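Local atomic coordinates of ribosomal protein s2-related protein (Deinococcus radiodurans, PDB entry 2JH3), a protein that binds a [4Fe-4S] cluster and may act as a CbiX-related chelatase, possibly inserting iron into sirohydrochlorin. Residues E197-V202 with A229-R234; T159-L164 with V173-E178; D124-Q129 with V143-L148; Q24-A29 with A252-V257. All coordinates share one frame; numbering follows the deposited sequence.

Contact 1 (E197-V202 with A229-R234)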
loop_
_atom_site.group_PDB
_atom_site.type_symbol
_atom_site.label_atom_id
_atom_site.label_comp_id
_atom_site.label_asym_id
_atom_site.label_seq_id
_atom_site.Cartn_x
_atom_site.Cartn_y
_atom_site.Cartn_z
ATOM N N GLU A 197 3.660 -7.903 43.296
ATOM C CA GLU A 197 3.852 -7.977 44.710
ATOM C C GLU A 197 3.092 -6.858 45.465
ATOM O O GLU A 197 3.394 -6.544 46.623
ATOM C CB GLU A 197 5.349 -7.821 44.971
ATOM C CG GLU A 197 6.238 -8.903 44.367
ATOM C CD GLU A 197 6.130 -10.214 45.135
ATOM O OE1 GLU A 197 6.214 -11.295 44.498
ATOM O OE2 GLU A 197 5.948 -10.154 46.376
ATOM N N TRP A 198 2.091 -6.254 44.855
ATOM C CA TRP A 198 1.498 -5.022 45.444
ATOM C C TRP A 198 0.941 -5.145 46.874
ATOM O O TRP A 198 1.052 -4.200 47.641
ATOM C CB TRP A 198 0.421 -4.393 44.519
ATOM C CG TRP A 198 -0.886 -5.127 44.388
ATOM C CD1 TRP A 198 -1.264 -5.949 43.359
ATOM C CD2 TRP A 198 -2.017 -5.053 45.267
ATOM N NE1 TRP A 198 -2.532 -6.440 43.565
ATOM C CE2 TRP A 198 -3.022 -5.906 44.732
ATOM C CE3 TRP A 198 -2.247 -4.439 46.504
ATOM C CZ2 TRP A 198 -4.251 -6.135 45.386
ATOM C CZ3 TRP A 198 -3.455 -4.660 47.139
ATOM C CH2 TRP A 198 -4.442 -5.513 46.591
ATOM N N PRO A 199 0.287 -6.267 47.228
ATOM C CA PRO A 199 -0.232 -6.348 48.600
ATOM C C PRO A 199 0.873 -6.287 49.711
ATOM O O PRO A 199 0.561 -5.948 50.851
ATOM C CB PRO A 199 -1.006 -7.674 48.588
ATOM C CG PRO A 199 -1.242 -7.986 47.110
ATOM C CD PRO A 199 -0.042 -7.484 46.459
ATOM N N SER A 200 2.137 -6.567 49.365
ATOM C CA SER A 200 3.273 -6.376 50.277
ATOM C C SER A 200 3.471 -4.914 50.712
ATOM O O SER A 200 4.239 -4.637 51.662
ATOM C CB SER A 200 4.566 -6.837 49.619
ATOM O OG SER A 200 5.035 -5.935 48.629
ATOM N N ARG A 201 2.787 -3.984 50.033
ATOM C CA ARG A 201 2.933 -2.559 50.309
ATOM C C ARG A 201 1.632 -1.919 50.770
ATOM O O ARG A 201 1.493 -0.716 50.757
ATOM C CB ARG A 201 3.482 -1.843 49.059
ATOM C CG ARG A 201 4.998 -1.994 48.852
ATOM C CD ARG A 201 5.806 -1.369 50.059
ATOM N NE ARG A 201 7.234 -1.372 49.748
ATOM C CZ ARG A 201 8.020 -2.436 49.888
ATOM N NH1 ARG A 201 7.507 -3.566 50.365
ATOM N NH2 ARG A 201 9.313 -2.387 49.531
ATOM N N VAL A 202 0.661 -2.704 51.178
ATOM C CA VAL A 202 -0.632 -2.140 51.546
ATOM C C VAL A 202 -0.992 -2.684 52.902
ATOM O O VAL A 202 -1.014 -3.911 53.088
ATOM C CB VAL A 202 -1.740 -2.517 50.540
ATOM C CG1 VAL A 202 -3.142 -2.166 51.058
ATOM C CG2 VAL A 202 -1.496 -1.840 49.224
ATOM N N ALA A 229 -3.033 -10.926 38.578
ATOM C CA ALA A 229 -3.345 -12.367 38.790
ATOM C C ALA A 229 -2.303 -13.057 39.625
ATOM O O ALA A 229 -2.619 -13.882 40.458
ATOM C CB ALA A 229 -3.429 -13.061 37.457
ATOM N N GLN A 230 -1.048 -12.728 39.380
ATOM C CA GLN A 230 0.053 -13.189 40.189
ATOM C C GLN A 230 -0.018 -12.645 41.590
ATOM O O GLN A 230 0.176 -13.411 42.499
ATOM C CB GLN A 230 1.389 -12.802 39.588
ATOM C CG GLN A 230 1.682 -13.527 38.333
ATOM C CD GLN A 230 2.840 -12.911 37.555
ATOM O OE1 GLN A 230 3.562 -12.017 38.060
ATOM N NE2 GLN A 230 3.060 -13.418 36.322
ATOM N N ALA A 231 -0.251 -11.341 41.777
ATOM C CA ALA A 231 -0.448 -10.817 43.124
ATOM C C ALA A 231 -1.572 -11.576 43.852
ATOM O O ALA A 231 -1.450 -11.925 45.031
ATOM C CB ALA A 231 -0.778 -9.350 43.091
ATOM N N ALA A 232 -2.686 -11.796 43.168
ATOM C CA ALA A 232 -3.848 -12.429 43.827
ATOM C C ALA A 232 -3.536 -13.874 44.324
ATOM O O ALA A 232 -3.989 -14.271 45.417
ATOM C CB ALA A 232 -5.104 -12.399 42.889
ATOM N N GLU A 233 -2.721 -14.641 43.579
ATOM C CA GLU A 233 -2.291 -15.988 44.045
ATOM C C GLU A 233 -1.292 -15.958 45.152
ATOM O O GLU A 233 -1.345 -16.784 46.048
ATOM C CB GLU A 233 -1.614 -16.825 42.954
ATOM C CG GLU A 233 -2.292 -16.982 41.669
ATOM C CD GLU A 233 -1.448 -17.802 40.666
ATOM O OE1 GLU A 233 -0.168 -17.826 40.769
ATOM O OE2 GLU A 233 -2.072 -18.361 39.741
ATOM N N ARG A 234 -0.287 -15.107 45.029
ATOM C CA ARG A 234 0.764 -15.018 45.997
ATOM C C ARG A 234 0.230 -14.477 47.291
ATOM O O ARG A 234 0.836 -14.690 48.332
ATOM C CB ARG A 234 1.872 -14.099 45.525
ATOM C CG ARG A 234 2.665 -14.628 44.432
ATOM C CD ARG A 234 3.481 -13.509 43.802
ATOM N NE ARG A 234 3.956 -13.892 42.478
ATOM C CZ ARG A 234 4.807 -13.189 41.756
ATOM N NH1 ARG A 234 5.261 -12.036 42.222
ATOM N NH2 ARG A 234 5.160 -13.611 40.545
#
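Glu-197 and Arg-234 meet at the margin of the second CbiX-type half of a chelatase-like alpha/beta fold, where the 3-10 turn 198-200 lies against the end of helix 218-234. The two side chains cross at about a right angle. Glu-197 turns its CG beside its own backbone N (chi1 -62°) and bends again at the next bond, which brings OE1 round to the helix although its CB points away from it. The Arg-234 chain runs extended from CG to NE. OE1 of Glu-197 lies at the edge of the guanidinium, near its plane, and 2.6 Å from Arg-234 NH1. That distance makes the salt bridge short, but the hydrogen bond within it is weak, bent to 121° at the N-H. Carboxylate and guanidinium planes are 35° apart. Gln-230 CB lies over one guanidinium face, offset toward its rim. With an alanine in place of Glu-197, NH1 of Arg-234 would probably be left without its carboxylate mate and the guanidinium set freer to turn.

The rest of the contact is apolar. Ala-231 CB points at the turn and approaches the pyrrole side of Trp-198 obliquely, 3.4 Å from Trp-198 CD1, while Pro-199 CD stands 3.9 Å from the same methyl. Pro-199 CG sits over the centre of the Trp-198 ring, so methyl, proline and indole wedge together; Trp-198 also reaches Leu-146. The turn itself is tied by two donors on one oxygen: Glu-197 O accepts from Ser-200 N at 3.0 Å and from Ser-200 OG at 2.7 Å.

Contact 2 (T159-L164 with V173-E178)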
loop_
_atom_site.group_PDB
_atom_site.type_symbol
_atom_site.label_atom_id
_atom_site.label_comp_id
_atom_site.label_asym_id
_atom_site.label_seq_id
_atom_site.Cartn_x
_atom_site.Cartn_y
_atom_site.Cartn_z
ATOM N N THR A 159 8.684 11.957 43.582
ATOM C CA THR A 159 8.408 13.295 44.165
ATOM C C THR A 159 6.923 13.487 44.440
ATOM O O THR A 159 6.529 13.796 45.554
ATOM C CB THR A 159 9.033 14.351 43.286
ATOM O OG1 THR A 159 10.451 14.156 43.340
ATOM C CG2 THR A 159 8.681 15.749 43.740
ATOM N N HIS A 160 6.076 13.180 43.469
ATOM C CA HIS A 160 4.642 13.257 43.675
ATOM C C HIS A 160 4.089 12.306 44.748
ATOM O O HIS A 160 3.117 12.657 45.444
ATOM C CB HIS A 160 3.913 12.963 42.374
ATOM C CG HIS A 160 4.286 13.919 41.293
ATOM N ND1 HIS A 160 4.673 13.518 40.025
ATOM C CD2 HIS A 160 4.479 15.253 41.346
ATOM C CE1 HIS A 160 5.035 14.591 39.331
ATOM N NE2 HIS A 160 4.927 15.652 40.109
ATOM N N ALA A 161 4.626 11.079 44.776
ATOM C CA ALA A 161 4.177 10.073 45.774
ATOM C C ALA A 161 4.374 10.674 47.179
ATOM O O ALA A 161 3.456 10.637 48.005
ATOM C CB ALA A 161 4.924 8.774 45.580
ATOM N N GLN A 162 5.491 11.371 47.383
ATOM C CA GLN A 162 5.731 12.010 48.700
ATOM C C GLN A 162 4.809 13.207 49.013
ATOM O O GLN A 162 4.317 13.322 50.132
ATOM C CB GLN A 162 7.190 12.351 48.893
ATOM C CG GLN A 162 7.495 13.013 50.267
ATOM C CD GLN A 162 7.210 12.119 51.509
ATOM O OE1 GLN A 162 7.068 10.900 51.419
ATOM N NE2 GLN A 162 7.173 12.751 52.674
ATOM N N ALA A 163 4.501 14.061 48.029
ATOM C CA ALA A 163 3.528 15.103 48.258
ATOM C C ALA A 163 2.154 14.546 48.608
ATOM O O ALA A 163 1.352 15.197 49.303
ATOM C CB ALA A 163 3.407 15.983 47.018
ATOM N N LEU A 164 1.802 13.388 48.071
ATOM C CA LEU A 164 0.454 12.901 48.298
ATOM C C LEU A 164 0.348 12.275 49.692
ATOM O O LEU A 164 -0.761 12.229 50.270
ATOM C CB LEU A 164 0.043 11.912 47.224
ATOM C CG LEU A 164 -0.306 12.488 45.839
ATOM C CD1 LEU A 164 -0.085 11.378 44.796
ATOM C CD2 LEU A 164 -1.719 13.066 45.789
ATOM N N VAL A 173 0.678 5.866 50.507
ATOM C CA VAL A 173 1.075 5.978 49.080
ATOM C C VAL A 173 2.329 5.188 48.757
ATOM O O VAL A 173 3.396 5.391 49.344
ATOM C CB VAL A 173 1.233 7.473 48.615
ATOM C CG1 VAL A 173 1.387 7.528 47.088
ATOM C CG2 VAL A 173 -0.008 8.301 49.034
ATOM N N GLU A 174 2.191 4.275 47.798
ATOM C CA GLU A 174 3.332 3.459 47.297
ATOM C C GLU A 174 3.422 3.436 45.740
ATOM O O GLU A 174 2.395 3.327 45.062
ATOM C CB GLU A 174 3.181 2.011 47.787
ATOM C CG GLU A 174 2.993 1.870 49.321
ATOM C CD GLU A 174 4.183 2.379 50.114
ATOM O OE1 GLU A 174 5.303 2.449 49.526
ATOM O OE2 GLU A 174 3.994 2.729 51.315
ATOM N N VAL A 175 4.646 3.462 45.225
ATOM C CA VAL A 175 4.962 3.241 43.798
ATOM C C VAL A 175 5.179 1.747 43.550
ATOM O O VAL A 175 5.806 1.101 44.335
ATOM C CB VAL A 175 6.272 4.046 43.346
ATOM C CG1 VAL A 175 6.664 3.782 41.902
ATOM C CG2 VAL A 175 6.107 5.555 43.593
ATOM N N VAL A 176 4.620 1.213 42.482
ATOM C CA VAL A 176 4.880 -0.157 42.042
ATOM C C VAL A 176 5.187 -0.142 40.529
ATOM O O VAL A 176 4.793 0.786 39.837
ATOM C CB VAL A 176 3.691 -1.110 42.343
ATOM C CG1 VAL A 176 3.508 -1.254 43.814
ATOM C CG2 VAL A 176 2.457 -0.611 41.769
ATOM N N LEU A 177 5.824 -1.203 40.026
ATOM C CA LEU A 177 6.356 -1.222 38.678
ATOM C C LEU A 177 5.621 -2.165 37.753
ATOM O O LEU A 177 5.268 -3.302 38.139
ATOM C CB LEU A 177 7.810 -1.676 38.699
ATOM C CG LEU A 177 8.876 -0.820 39.342
ATOM C CD1 LEU A 177 10.186 -1.302 38.788
ATOM C CD2 LEU A 177 8.690 0.679 39.043
ATOM N N GLU A 178 5.456 -1.718 36.508
ATOM C CA GLU A 178 4.998 -2.591 35.441
ATOM C C GLU A 178 5.897 -3.844 35.377
ATOM O O GLU A 178 7.081 -3.792 35.717
ATOM C CB GLU A 178 5.035 -1.854 34.115
ATOM C CG GLU A 178 3.766 -1.091 33.791
ATOM C CD GLU A 178 3.731 -0.573 32.348
ATOM O OE1 GLU A 178 4.797 -0.167 31.823
ATOM O OE2 GLU A 178 2.643 -0.573 31.740
#
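Ala-161 and Leu-164 of helix 155-167 pack on Val-173 and Val-175 of strand 172-177, inside the beta-alpha-beta unit formed by strand 144-149, this helix and this strand. The short segments run nearly antiparallel, at 160°, with their axes 8.1 Å apart at closest approach.

Aliphatic carbon packing supplies the contacts between side chains. Ala-161 CB points at the strand and sits between two valine branches, 4.0 Å from Val-173 CG1 and 4.0 Å from Val-175 CG2. Val-173 divides its two methyls between successive helical turns: with CG1 anti to the backbone N (chi1 -170°), that branch goes to Ala-161, while CG2 lies 4.0 Å from the methylene CB of Leu-164. An alanine in place of Val-173 would probably open a gap beside both Ala-161 and Leu-164, since both branches that touch them would be missing.

Backbone contact is of a second kind. Val-173 CG1 comes 3.8 Å from Ala-161 O, a van der Waals approach of a methyl to a helix carbonyl. The CA atoms of Ala-161 and Val-173 are only 6.1 Å apart, closeness that the small alanine side chain permits.

No polar bond joins the two segments themselves. Arg-165, the next residue of the helix, bonds through NH2 to Val-173 O and so links helix and strand just beyond them, while the strand pairs with strand 144-149 through Glu-174 and Val-176.

All four touching residues are buried, and the three contacts between side chains all join carbon to carbon. These segments are therefore held together by shape and exclusion of water, with direction-dependent bonding left to the sheet and to Arg-165.

Contact 3 (D124-Q129 with V143-L148)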
loop_
_atom_site.group_PDB
_atom_site.type_symbol
_atom_site.label_atom_id
_atom_site.label_comp_id
_atom_site.label_asym_id
_atom_site.label_seq_id
_atom_site.Cartn_x
_atom_site.Cartn_y
_atom_site.Cartn_z
ATOM N N ASP A 124 -2.370 16.423 42.181
ATOM C CA ASP A 124 -3.817 16.687 42.123
ATOM C C ASP A 124 -4.549 15.880 41.103
ATOM O O ASP A 124 -5.705 15.432 41.336
ATOM C CB ASP A 124 -4.063 18.153 41.727
ATOM C CG ASP A 124 -3.421 19.124 42.672
ATOM O OD1 ASP A 124 -3.784 19.106 43.866
ATOM O OD2 ASP A 124 -2.523 19.896 42.249
ATOM N N ALA A 125 -3.938 15.744 39.918
ATOM C CA ALA A 125 -4.525 14.927 38.851
ATOM C C ALA A 125 -4.573 13.429 39.262
ATOM O O ALA A 125 -5.527 12.752 39.005
ATOM C CB ALA A 125 -3.746 15.132 37.518
ATOM N N ILE A 126 -3.501 12.949 39.882
ATOM C CA ILE A 126 -3.433 11.584 40.415
ATOM C C ILE A 126 -4.525 11.342 41.486
ATOM O O ILE A 126 -5.334 10.438 41.326
ATOM C CB ILE A 126 -2.064 11.329 41.068
ATOM C CG1 ILE A 126 -0.959 11.240 40.006
ATOM C CG2 ILE A 126 -2.132 10.038 41.994
ATOM C CD1 ILE A 126 0.484 11.351 40.576
ATOM N N ALA A 127 -4.562 12.186 42.524
ATOM C CA ALA A 127 -5.677 12.182 43.520
ATOM C C ALA A 127 -7.055 12.225 42.900
ATOM O O ALA A 127 -7.984 11.473 43.291
ATOM C CB ALA A 127 -5.491 13.272 44.569
ATOM N N ALA A 128 -7.229 13.026 41.873
ATOM C CA ALA A 128 -8.565 13.120 41.309
ATOM C C ALA A 128 -8.982 11.843 40.631
ATOM O O ALA A 128 -10.118 11.384 40.792
ATOM C CB ALA A 128 -8.644 14.249 40.363
ATOM N N GLN A 129 -8.080 11.275 39.841
ATOM C CA GLN A 129 -8.303 9.982 39.201
ATOM C C GLN A 129 -8.560 8.912 40.293
ATOM O O GLN A 129 -9.433 8.061 40.130
ATOM C CB GLN A 129 -7.092 9.651 38.327
ATOM C CG GLN A 129 -7.090 8.366 37.570
ATOM C CD GLN A 129 -8.329 8.143 36.749
ATOM O OE1 GLN A 129 -8.293 8.218 35.545
ATOM N NE2 GLN A 129 -9.436 7.823 37.408
ATOM N N VAL A 143 -8.310 3.994 52.053
ATOM C CA VAL A 143 -7.702 3.463 50.825
ATOM C C VAL A 143 -6.183 3.732 50.691
ATOM O O VAL A 143 -5.711 4.848 50.915
ATOM C CB VAL A 143 -8.466 4.015 49.606
ATOM C CG1 VAL A 143 -7.984 3.391 48.297
ATOM C CG2 VAL A 143 -9.953 3.691 49.732
ATOM N N THR A 144 -5.396 2.690 50.391
ATOM C CA THR A 144 -3.992 2.883 50.006
ATOM C C THR A 144 -3.947 3.136 48.500
ATOM O O THR A 144 -4.640 2.461 47.701
ATOM C CB THR A 144 -3.026 1.695 50.364
ATOM O OG1 THR A 144 -3.129 1.406 51.735
ATOM C CG2 THR A 144 -1.588 2.039 50.103
ATOM N N LEU A 145 -3.130 4.147 48.170
ATOM C CA LEU A 145 -2.995 4.712 46.821
ATOM C C LEU A 145 -1.783 4.061 46.230
ATOM O O LEU A 145 -0.706 4.234 46.736
ATOM C CB LEU A 145 -2.679 6.211 46.889
ATOM C CG LEU A 145 -3.112 7.064 45.674
ATOM C CD1 LEU A 145 -2.266 8.252 45.549
ATOM C CD2 LEU A 145 -3.273 6.314 44.370
ATOM N N LEU A 146 -1.967 3.299 45.172
ATOM C CA LEU A 146 -0.836 2.689 44.499
ATOM C C LEU A 146 -0.622 3.395 43.151
ATOM O O LEU A 146 -1.551 3.540 42.390
ATOM C CB LEU A 146 -1.143 1.204 44.240
ATOM C CG LEU A 146 -0.748 0.108 45.238
ATOM C CD1 LEU A 146 -0.413 0.576 46.582
ATOM C CD2 LEU A 146 -1.851 -0.959 45.239
ATOM N N LEU A 147 0.630 3.736 42.856
ATOM C CA LEU A 147 1.004 4.464 41.638
ATOM C C LEU A 147 1.884 3.543 40.789
ATOM O O LEU A 147 2.979 3.191 41.205
ATOM C CB LEU A 147 1.789 5.737 41.993
ATOM C CG LEU A 147 1.057 6.696 42.958
ATOM C CD1 LEU A 147 1.895 7.899 43.284
ATOM C CD2 LEU A 147 -0.263 7.106 42.411
ATOM N N LEU A 148 1.406 3.184 39.598
ATOM C CA LEU A 148 2.155 2.319 38.683
ATOM C C LEU A 148 3.131 3.099 37.753
ATOM O O LEU A 148 2.701 3.927 37.008
ATOM C CB LEU A 148 1.158 1.545 37.852
ATOM C CG LEU A 148 1.701 0.503 36.895
ATOM C CD1 LEU A 148 2.386 -0.648 37.654
ATOM C CD2 LEU A 148 0.574 0.025 36.045
#
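No ring or other flat group takes part where Ile-126 meets Leu-145 and Leu-147; branched aliphatic chains do all the touching, so the geometry is one of methyl groups rather than of faces and edges. A single atom, Ile-126 CG2, makes both approaches. It lies 3.5 Å from Leu-147 CD2, a close fit for two methyls, and 4.0 Å from Leu-145 CD1. The isoleucine crosses each leucine at about a right angle, so its branch meets their ends rather than running alongside them.

Torsions explain the aim. Ile-126 has CG2 opposite the backbone N and CG1 beside it (chi1 -71°), which sends the short branch out to the strand. Leu-147 starts off across the line to the helix, yet with CD1 anti to CA (chi2 179°) the other branch, CD2, is turned to the isoleucine. Even the nearest CA atoms, those of Ile-126 and Leu-147, are 8.5 Å apart, and side chains alone bridge that separation.

All three residues are buried. Helix 122-133 follows the last strand of the first sheet in the chain, but through Ile-126 it rests on strand 144-149 of the second. Leu-164 of helix 155-167 touches both Ile-126 and Leu-145, and Ala-161 of that helix touches Leu-147; Val-173 of the adjoining strand 172-177 packs against both leucines.

Contact 4 (Q24-A29 with A252-V257)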
loop_
_atom_site.group_PDB
_atom_site.type_symbol
_atom_site.label_atom_id
_atom_site.label_comp_id
_atom_site.label_asym_id
_atom_site.label_seq_id
_atom_site.Cartn_x
_atom_site.Cartn_y
_atom_site.Cartn_z
ATOM N N GLN A 24 -4.059 14.445 22.108
ATOM C CA GLN A 24 -5.176 14.934 21.342
ATOM C C GLN A 24 -6.299 15.321 22.192
ATOM O O GLN A 24 -6.969 16.308 21.868
ATOM C CB GLN A 24 -5.709 13.936 20.331
ATOM C CG GLN A 24 -4.755 13.596 19.242
ATOM C CD GLN A 24 -5.212 12.397 18.410
ATOM O OE1 GLN A 24 -6.136 11.673 18.771
ATOM N NE2 GLN A 24 -4.596 12.217 17.295
ATOM N N GLN A 25 -6.491 14.580 23.328
ATOM C CA GLN A 25 -7.570 14.852 24.288
ATOM C C GLN A 25 -7.309 16.211 24.971
ATOM O O GLN A 25 -8.229 17.013 25.067
ATOM C CB GLN A 25 -7.739 13.661 25.282
ATOM C CG GLN A 25 -8.671 12.487 24.874
ATOM O OE1 GLN A 25 -8.461 11.088 26.803
ATOM N NE2 GLN A 25 -8.198 9.986 24.975
ATOM N N VAL A 26 -6.069 16.455 25.448
ATOM C CA VAL A 26 -5.768 17.683 26.115
ATOM C C VAL A 26 -5.898 18.849 25.142
ATOM O O VAL A 26 -6.488 19.885 25.486
ATOM C CB VAL A 26 -4.361 17.704 26.767
ATOM C CG1 VAL A 26 -4.099 19.087 27.398
ATOM C CG2 VAL A 26 -4.238 16.689 27.822
ATOM N N ALA A 27 -5.313 18.698 23.944
ATOM C CA ALA A 27 -5.325 19.774 22.929
ATOM C C ALA A 27 -6.731 20.202 22.598
ATOM O O ALA A 27 -7.072 21.373 22.609
ATOM C CB ALA A 27 -4.591 19.321 21.664
ATOM N N GLU A 28 -7.575 19.229 22.349
ATOM C CA GLU A 28 -8.958 19.499 22.045
ATOM C C GLU A 28 -9.686 20.184 23.228
ATOM O O GLU A 28 -10.440 21.110 23.013
ATOM C CB GLU A 28 -9.689 18.232 21.538
ATOM C CG GLU A 28 -11.164 18.600 21.111
ATOM C CD GLU A 28 -12.014 17.455 20.592
ATOM O OE1 GLU A 28 -13.193 17.733 20.242
ATOM O OE2 GLU A 28 -11.530 16.305 20.519
ATOM N N ALA A 29 -9.433 19.770 24.480
ATOM C CA ALA A 29 -10.091 20.392 25.631
ATOM C C ALA A 29 -9.743 21.895 25.766
ATOM O O ALA A 29 -10.588 22.729 26.085
ATOM C CB ALA A 29 -9.677 19.660 26.910
ATOM N N ALA A 252 -8.258 16.517 34.374
ATOM C CA ALA A 252 -7.481 17.386 35.244
ATOM C C ALA A 252 -6.107 17.673 34.671
ATOM O O ALA A 252 -5.483 18.639 35.066
ATOM C CB ALA A 252 -7.352 16.758 36.621
ATOM N N VAL A 253 -5.632 16.865 33.722
ATOM C CA VAL A 253 -4.284 17.127 33.167
ATOM C C VAL A 253 -4.216 18.425 32.380
ATOM O O VAL A 253 -3.154 19.015 32.314
ATOM C CB VAL A 253 -3.693 15.949 32.350
ATOM C CG1 VAL A 253 -3.345 14.779 33.288
ATOM C CG2 VAL A 253 -4.651 15.428 31.344
ATOM N N ALA A 254 -5.347 18.891 31.855
ATOM C CA ALA A 254 -5.358 20.153 31.071
ATOM C C ALA A 254 -4.953 21.321 31.924
ATOM O O ALA A 254 -4.206 22.204 31.489
ATOM C CB ALA A 254 -6.703 20.431 30.452
ATOM N N GLU A 255 -5.422 21.324 33.173
ATOM C CA GLU A 255 -5.031 22.382 34.104
ATOM C C GLU A 255 -3.576 22.354 34.460
ATOM O O GLU A 255 -2.984 23.410 34.701
ATOM C CB GLU A 255 -5.939 22.383 35.363
ATOM C CG GLU A 255 -7.334 23.065 35.085
ATOM C CD GLU A 255 -7.188 24.568 34.640
ATOM O OE1 GLU A 255 -6.507 25.385 35.327
ATOM O OE2 GLU A 255 -7.775 24.948 33.597
ATOM N N VAL A 256 -2.963 21.176 34.497
ATOM C CA VAL A 256 -1.524 21.105 34.766
ATOM C C VAL A 256 -0.697 21.665 33.598
ATOM O O VAL A 256 0.279 22.380 33.793
ATOM C CB VAL A 256 -1.047 19.631 35.076
ATOM C CG1 VAL A 256 0.376 19.629 35.447
ATOM C CG2 VAL A 256 -1.918 18.977 36.200
ATOM N N VAL A 257 -1.075 21.291 32.392
ATOM C CA VAL A 257 -0.445 21.811 31.159
ATOM C C VAL A 257 -0.455 23.336 31.124
ATOM O O VAL A 257 0.571 23.964 30.835
ATOM C CB VAL A 257 -1.169 21.240 29.923
ATOM C CG1 VAL A 257 -0.835 22.052 28.628
ATOM C CG2 VAL A 257 -0.827 19.788 29.740
#
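The helix that presents Val-26 to Ala-254 is held locally by the bond from Glu-28 N to Gln-24 O, 3.0 Å, the shortest polar bond within the two segments; the interface itself is apolar. The segments cross at -74° with their axes 9.8 Å apart at closest approach, and the CA atoms of Val-26 and Ala-254 come within 5.6 Å of each other.

Val-26 points at helix 253-262 and splits its methyls over it. CG1, opposite the backbone N (chi1 177°), packs 4.0 Å from Ala-254 CA and 4.1 Å from Val-257 CG2. CG2 turns the other way and lies 3.8 Å from Val-253 CG2, the two valines crossing at about a right angle. One side chain thus spans a full helical turn from Val-253 to Val-257, and all four touching residues are buried.

Glu-255 adds a salt bridge to Arg-33 farther along helix 18-35. Helix 253-262 follows the last strand of the second sheet but leans on the first: Leu-8 of strand 5-10 touches both Val-26 and Val-257. Met-122 of helix 122-133 lies against Val-253 and Val-256.

Overall arrangement
Along the chain contact 3 closes first, then contact 2, then contact 1, and all three are nested inside the long loop that contact 4 closes. Contacts 2 and 3 are 8 Å apart between centres and share the second sheet through neighbouring strands 172-177 and 144-149. Contact 1, at the outer margin of that half, lies about 17 to 18 Å from both between centres, yet touches them through Arg-201 on Glu-174 and Trp-198 on Leu-146. Contact 4 is centred about 33 Å from contact 1, at the junction with the first half, and touches contact 3 through Ala-252 on Ala-125. Contacts 3 and 4 together indicate a reciprocal exchange of helices 122-133 and 253-262, consistent with two interlocked chelatase-like halves.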